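Local atomic coordinates of lactaldehyde dehydrogenase (Escherichia coli, PDB entry 2IMP), a protein that oxidises L-lactaldehyde irreversibly to L-lactate with NAD+ as hydride acceptor, and also acts on glycolaldehyde and L-glyceraldehyde. Residues S70-R82 and A187-R199. Numbering follows the deposited sequence.
Sequences SWLRKISAGIRER and AFAKIVDEIGLPR. With SO4 (sulfate ion), chain C.
A knobs-into-holes contact between two helices, with I75 of helix 65-81 as the knob and F188, I191, V192 and I195 of helix 183-195 as the hole, illustrates how crossing helices interlock. The N-to-C directions of the two short segments differ by 126°. I75 sends its branches different ways: CG2 meets F188 CZ at 3.8 Å, while CD1 lies 4.0 Å from V192 CG2. With I195 CG1 between its backbone N and carbonyl carbon (chi1 65°), I195 CD1 presses tightly on I75 CG1 at 3.2 Å. Where the backbones come closest, the CA atoms of G78 and I191 5.9 Å apart, the lack of a side chain at G78 admits I191, whose CD1 reaches I79 CG1 at 3.7 Å. In this aldehyde dehydrogenase fold, I75, I79 and F188 also touch helix 155-168, and F188 lies about 8 Å, side chain to side chain, from the NAD-binding residue L150. Helix 183-195 closes in a Schellman motif at G196, and the chain then runs over W71. One indole face takes two CH-pi contacts: L197 CA over the six-membered ring and P198 CD 3.9 Å from the five-membered centroid. I195 O meets the ring edge in plane, 3.2 Å from W71 CZ3.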
loop_
_atom_site.group_PDB
_atom_site.type_symbol
_atom_site.label_atom_id
_atom_site.label_comp_id
_atom_site.label_asym_id
_atom_site.label_seq_id
_atom_site.Cartn_x
_atom_site.Cartn_y
_atom_site.Cartn_z
ATOM N N SER A 70 16.721 -12.378 -12.734
ATOM C CA SER A 70 18.000 -12.557 -13.400
ATOM C C SER A 70 17.802 -13.154 -14.814
ATOM O O SER A 70 18.429 -12.723 -15.779
ATOM C CB SER A 70 18.901 -13.467 -12.559
ATOM O OG SER A 70 20.192 -13.562 -13.127
ATOM N N TRP A 71 16.914 -14.140 -14.911
ATOM C CA TRP A 71 16.602 -14.740 -16.200
ATOM C C TRP A 71 15.995 -13.711 -17.174
ATOM O O TRP A 71 16.349 -13.671 -18.357
ATOM C CB TRP A 71 15.634 -15.920 -16.029
ATOM C CG TRP A 71 16.318 -17.185 -15.598
ATOM C CD1 TRP A 71 16.145 -17.863 -14.424
ATOM C CD2 TRP A 71 17.304 -17.912 -16.338
ATOM N NE1 TRP A 71 16.963 -18.968 -14.389
ATOM C CE2 TRP A 71 17.684 -19.020 -15.549
ATOM C CE3 TRP A 71 17.903 -17.730 -17.592
ATOM C CZ2 TRP A 71 18.641 -19.947 -15.978
ATOM C CZ3 TRP A 71 18.854 -18.651 -18.016
ATOM C CH2 TRP A 71 19.213 -19.746 -17.210
ATOM N N LEU A 72 15.086 -12.885 -16.654
ATOM C CA LEU A 72 14.466 -11.844 -17.462
ATOM C C LEU A 72 15.500 -10.827 -17.977
ATOM O O LEU A 72 15.444 -10.403 -19.124
ATOM C CB LEU A 72 13.378 -11.118 -16.663
ATOM C CG LEU A 72 12.079 -11.876 -16.374
ATOM C CD1 LEU A 72 11.176 -11.012 -15.496
ATOM C CD2 LEU A 72 11.375 -12.215 -17.687
ATOM N N ARG A 73 16.441 -10.452 -17.118
ATOM C CA ARG A 73 17.490 -9.518 -17.524
ATOM C C ARG A 73 18.383 -10.076 -18.648
ATOM O O ARG A 73 18.873 -9.328 -19.490
ATOM C CB ARG A 73 18.348 -9.125 -16.320
ATOM C CG ARG A 73 17.706 -8.037 -15.487
ATOM C CD ARG A 73 18.296 -7.930 -14.097
ATOM N NE ARG A 73 17.563 -6.920 -13.338
ATOM C CZ ARG A 73 17.448 -6.903 -12.013
ATOM N NH1 ARG A 73 18.021 -7.849 -11.275
ATOM N NH2 ARG A 73 16.744 -5.937 -11.428
ATOM N N LYS A 74 18.592 -11.388 -18.638
ATOM C CA LYS A 74 19.372 -12.014 -19.691
ATOM C C LYS A 74 18.643 -11.905 -21.029
ATOM O O LYS A 74 19.264 -11.723 -22.076
ATOM C CB LYS A 74 19.631 -13.487 -19.368
ATOM C CG LYS A 74 20.582 -13.682 -18.204
ATOM C CD LYS A 74 20.769 -15.144 -17.871
ATOM C CE LYS A 74 21.721 -15.303 -16.697
ATOM N NZ LYS A 74 21.839 -16.737 -16.295
ATOM N N ILE A 75 17.316 -12.012 -20.976
ATOM C CA ILE A 75 16.520 -11.892 -22.183
ATOM C C ILE A 75 16.549 -10.460 -22.762
ATOM O O ILE A 75 16.741 -10.273 -23.959
ATOM C CB ILE A 75 15.053 -12.320 -21.939
ATOM C CG1 ILE A 75 15.002 -13.815 -21.622
ATOM C CG2 ILE A 75 14.204 -12.004 -23.173
ATOM C CD1 ILE A 75 13.642 -14.319 -21.187
ATOM N N SER A 76 16.364 -9.462 -21.902
ATOM C CA SER A 76 16.414 -8.088 -22.373
ATOM C C SER A 76 17.784 -7.765 -22.984
ATOM O O SER A 76 17.871 -7.098 -24.012
ATOM C CB SER A 76 16.116 -7.106 -21.233
ATOM O OG SER A 76 17.140 -7.134 -20.256
ATOM N N ALA A 77 18.842 -8.245 -22.335
ATOM C CA ALA A 77 20.186 -8.036 -22.847
ATOM C C ALA A 77 20.370 -8.701 -24.230
ATOM O O ALA A 77 21.065 -8.176 -25.096
ATOM C CB ALA A 77 21.215 -8.584 -21.862
ATOM N N GLY A 78 19.722 -9.848 -24.415
ATOM C CA GLY A 78 19.800 -10.543 -25.688
ATOM C C GLY A 78 19.081 -9.730 -26.752
ATOM O O GLY A 78 19.520 -9.658 -27.904
ATOM N N ILE A 79 17.966 -9.112 -26.364
ATOM C CA ILE A 79 17.201 -8.279 -27.282
ATOM C C ILE A 79 17.989 -7.036 -27.770
ATOM O O ILE A 79 18.008 -6.733 -28.969
ATOM C CB ILE A 79 15.878 -7.810 -26.629
ATOM C CG1 ILE A 79 14.930 -9.004 -26.469
ATOM C CG2 ILE A 79 15.253 -6.683 -27.455
ATOM C CD1 ILE A 79 13.657 -8.690 -25.684
ATOM N N ARG A 80 18.631 -6.332 -26.839
ATOM C CA ARG A 80 19.418 -5.167 -27.217
ATOM C C ARG A 80 20.563 -5.531 -28.194
ATOM O O ARG A 80 20.877 -4.771 -29.106
ATOM C CB ARG A 80 19.990 -4.478 -25.972
ATOM C CG ARG A 80 18.925 -3.893 -25.050
ATOM C CD ARG A 80 19.522 -2.959 -23.997
ATOM N NE ARG A 80 18.490 -2.420 -23.112
ATOM C CZ ARG A 80 18.102 -2.989 -21.975
ATOM N NH1 ARG A 80 18.672 -4.116 -21.564
ATOM N NH2 ARG A 80 17.127 -2.440 -21.258
ATOM N N GLU A 81 21.163 -6.702 -27.987
ATOM C CA GLU A 81 22.232 -7.185 -28.859
ATOM C C GLU A 81 21.763 -7.403 -30.322
ATOM O O GLU A 81 22.528 -7.231 -31.267
ATOM C CB GLU A 81 22.799 -8.502 -28.320
ATOM C CG GLU A 81 23.772 -8.355 -27.163
ATOM C CD GLU A 81 24.082 -9.686 -26.498
ATOM O OE1 GLU A 81 24.383 -10.658 -27.225
ATOM O OE2 GLU A 81 24.026 -9.764 -25.250
ATOM N N ARG A 82 20.501 -7.783 -30.475
ATOM C CA ARG A 82 19.922 -8.019 -31.790
ATOM C C ARG A 82 18.883 -6.954 -32.211
ATOM O O ARG A 82 18.093 -7.181 -33.129
ATOM C CB ARG A 82 19.257 -9.395 -31.819
ATOM C CG ARG A 82 20.208 -10.524 -31.504
ATOM C CD ARG A 82 19.524 -11.877 -31.539
ATOM N NE ARG A 82 20.519 -12.940 -31.462
ATOM C CZ ARG A 82 20.273 -14.227 -31.684
ATOM N NH1 ARG A 82 19.053 -14.637 -31.997
ATOM N NH2 ARG A 82 21.266 -15.102 -31.622
ATOM N N ALA A 187 12.162 -14.536 -33.317
ATOM C CA ALA A 187 13.422 -13.964 -32.882
ATOM C C ALA A 187 13.466 -13.880 -31.335
ATOM O O ALA A 187 14.506 -14.097 -30.713
ATOM C CB ALA A 187 13.611 -12.584 -33.500
ATOM N N PHE A 188 12.319 -13.576 -30.733
ATOM C CA PHE A 188 12.248 -13.527 -29.277
ATOM C C PHE A 188 12.519 -14.919 -28.684
ATOM O O PHE A 188 13.248 -15.054 -27.702
ATOM C CB PHE A 188 10.869 -13.024 -28.817
ATOM C CG PHE A 188 10.781 -12.769 -27.331
ATOM C CD1 PHE A 188 10.707 -13.826 -26.427
ATOM C CD2 PHE A 188 10.775 -11.468 -26.839
ATOM C CE1 PHE A 188 10.634 -13.587 -25.050
ATOM C CE2 PHE A 188 10.703 -11.220 -25.467
ATOM C CZ PHE A 188 10.629 -12.281 -24.573
ATOM N N ALA A 189 11.929 -15.941 -29.301
ATOM C CA ALA A 189 12.128 -17.315 -28.853
ATOM C C ALA A 189 13.603 -17.777 -28.973
ATOM O O ALA A 189 14.114 -18.495 -28.110
ATOM C CB ALA A 189 11.217 -18.262 -29.637
ATOM N N LYS A 190 14.266 -17.364 -30.052
ATOM C CA LYS A 190 15.667 -17.715 -30.239
ATOM C C LYS A 190 16.541 -17.173 -29.097
ATOM O O LYS A 190 17.474 -17.837 -28.642
ATOM C CB LYS A 190 16.183 -17.177 -31.577
ATOM C CG LYS A 190 15.590 -17.857 -32.801
ATOM C CD LYS A 190 16.144 -17.235 -34.084
ATOM C CE LYS A 190 15.609 -17.931 -35.335
ATOM N NZ LYS A 190 16.206 -17.355 -36.580
ATOM N N ILE A 191 16.225 -15.959 -28.650
ATOM C CA ILE A 191 16.951 -15.357 -27.538
ATOM C C ILE A 191 16.723 -16.163 -26.242
ATOM O O ILE A 191 17.660 -16.446 -25.495
ATOM C CB ILE A 191 16.525 -13.885 -27.339
ATOM C CG1 ILE A 191 17.061 -13.047 -28.508
ATOM C CG2 ILE A 191 17.043 -13.355 -25.994
ATOM C CD1 ILE A 191 16.490 -11.652 -28.592
ATOM N N VAL A 192 15.468 -16.537 -26.013
ATOM C CA VAL A 192 15.115 -17.349 -24.862
ATOM C C VAL A 192 15.873 -18.688 -24.881
ATOM O O VAL A 192 16.391 -19.156 -23.862
ATOM C CB VAL A 192 13.597 -17.638 -24.845
ATOM C CG1 VAL A 192 13.276 -18.718 -23.817
ATOM C CG2 VAL A 192 12.830 -16.349 -24.532
ATOM N N ASP A 193 15.932 -19.287 -26.064
ATOM C CA ASP A 193 16.635 -20.548 -26.228
ATOM C C ASP A 193 18.158 -20.402 -26.024
ATOM O O ASP A 193 18.784 -21.203 -25.338
ATOM C CB ASP A 193 16.369 -21.116 -27.617
ATOM C CG ASP A 193 16.850 -22.539 -27.761
ATOM O OD1 ASP A 193 17.502 -22.837 -28.778
ATOM O OD2 ASP A 193 16.571 -23.360 -26.860
ATOM N N GLU A 194 18.724 -19.357 -26.615
ATOM C CA GLU A 194 20.152 -19.097 -26.500
ATOM C C GLU A 194 20.658 -18.833 -25.073
ATOM O O GLU A 194 21.735 -19.297 -24.709
ATOM C CB GLU A 194 20.547 -17.926 -27.391
ATOM C CG GLU A 194 20.880 -18.333 -28.802
ATOM C CD GLU A 194 20.954 -17.147 -29.741
ATOM O OE1 GLU A 194 21.507 -16.098 -29.332
ATOM O OE2 GLU A 194 20.464 -17.273 -30.886
ATOM N N ILE A 195 19.890 -18.090 -24.278
ATOM C CA ILE A 195 20.314 -17.805 -22.912
ATOM C C ILE A 195 20.044 -18.957 -21.939
ATOM O O ILE A 195 20.445 -18.909 -20.785
ATOM C CB ILE A 195 19.650 -16.534 -22.350
ATOM C CG1 ILE A 195 18.136 -16.744 -22.230
ATOM C CG2 ILE A 195 19.971 -15.349 -23.251
ATOM C CD1 ILE A 195 17.486 -15.820 -21.247
ATOM N N GLY A 196 19.341 -19.975 -22.424
ATOM C CA GLY A 196 19.064 -21.140 -21.607
ATOM C C GLY A 196 17.936 -21.112 -20.593
ATOM O O GLY A 196 17.982 -21.876 -19.623
ATOM N N LEU A 197 16.935 -20.254 -20.782
ATOM C CA LEU A 197 15.816 -20.226 -19.843
ATOM C C LEU A 197 15.285 -21.655 -19.558
ATOM O O LEU A 197 15.086 -22.438 -20.487
ATOM C CB LEU A 197 14.670 -19.378 -20.403
ATOM C CG LEU A 197 13.508 -19.087 -19.442
ATOM C CD1 LEU A 197 13.982 -18.108 -18.370
ATOM C CD2 LEU A 197 12.315 -18.495 -20.202
ATOM N N PRO A 198 15.065 -22.002 -18.279
ATOM C CA PRO A 198 14.564 -23.346 -17.967
ATOM C C PRO A 198 13.417 -23.770 -18.915
ATOM O O PRO A 198 12.473 -23.008 -19.150
ATOM C CB PRO A 198 14.101 -23.216 -16.519
ATOM C CG PRO A 198 15.081 -22.226 -15.958
ATOM C CD PRO A 198 15.165 -21.179 -17.062
ATOM N N ARG A 199 13.528 -24.983 -19.444
ATOM C CA ARG A 199 12.539 -25.528 -20.363
ATOM C C ARG A 199 11.085 -25.455 -19.848
ATOM O O ARG A 199 10.820 -25.710 -18.673
ATOM C CB ARG A 199 12.880 -26.992 -20.678
ATOM C CG ARG A 199 12.879 -27.883 -19.439
ATOM C CD ARG A 199 13.386 -29.288 -19.733
ATOM N NE ARG A 199 12.415 -30.094 -20.470
ATOM C CZ ARG A 199 12.662 -31.322 -20.914
ATOM N NH1 ARG A 199 13.848 -31.877 -20.697
ATOM N NH2 ARG A 199 11.725 -32.000 -21.566
HETATM S S SO4 C . 21.408 -10.223 -12.372
HETATM O O1 SO4 C . 20.973 -9.608 -13.642
HETATM O O2 SO4 C . 20.235 -10.450 -11.506
HETATM O O3 SO4 C . 22.070 -11.513 -12.650
HETATM O O4 SO4 C . 22.356 -9.321 -11.692
HETATM O O HOH W 1 16.882 -13.406 -32.061
#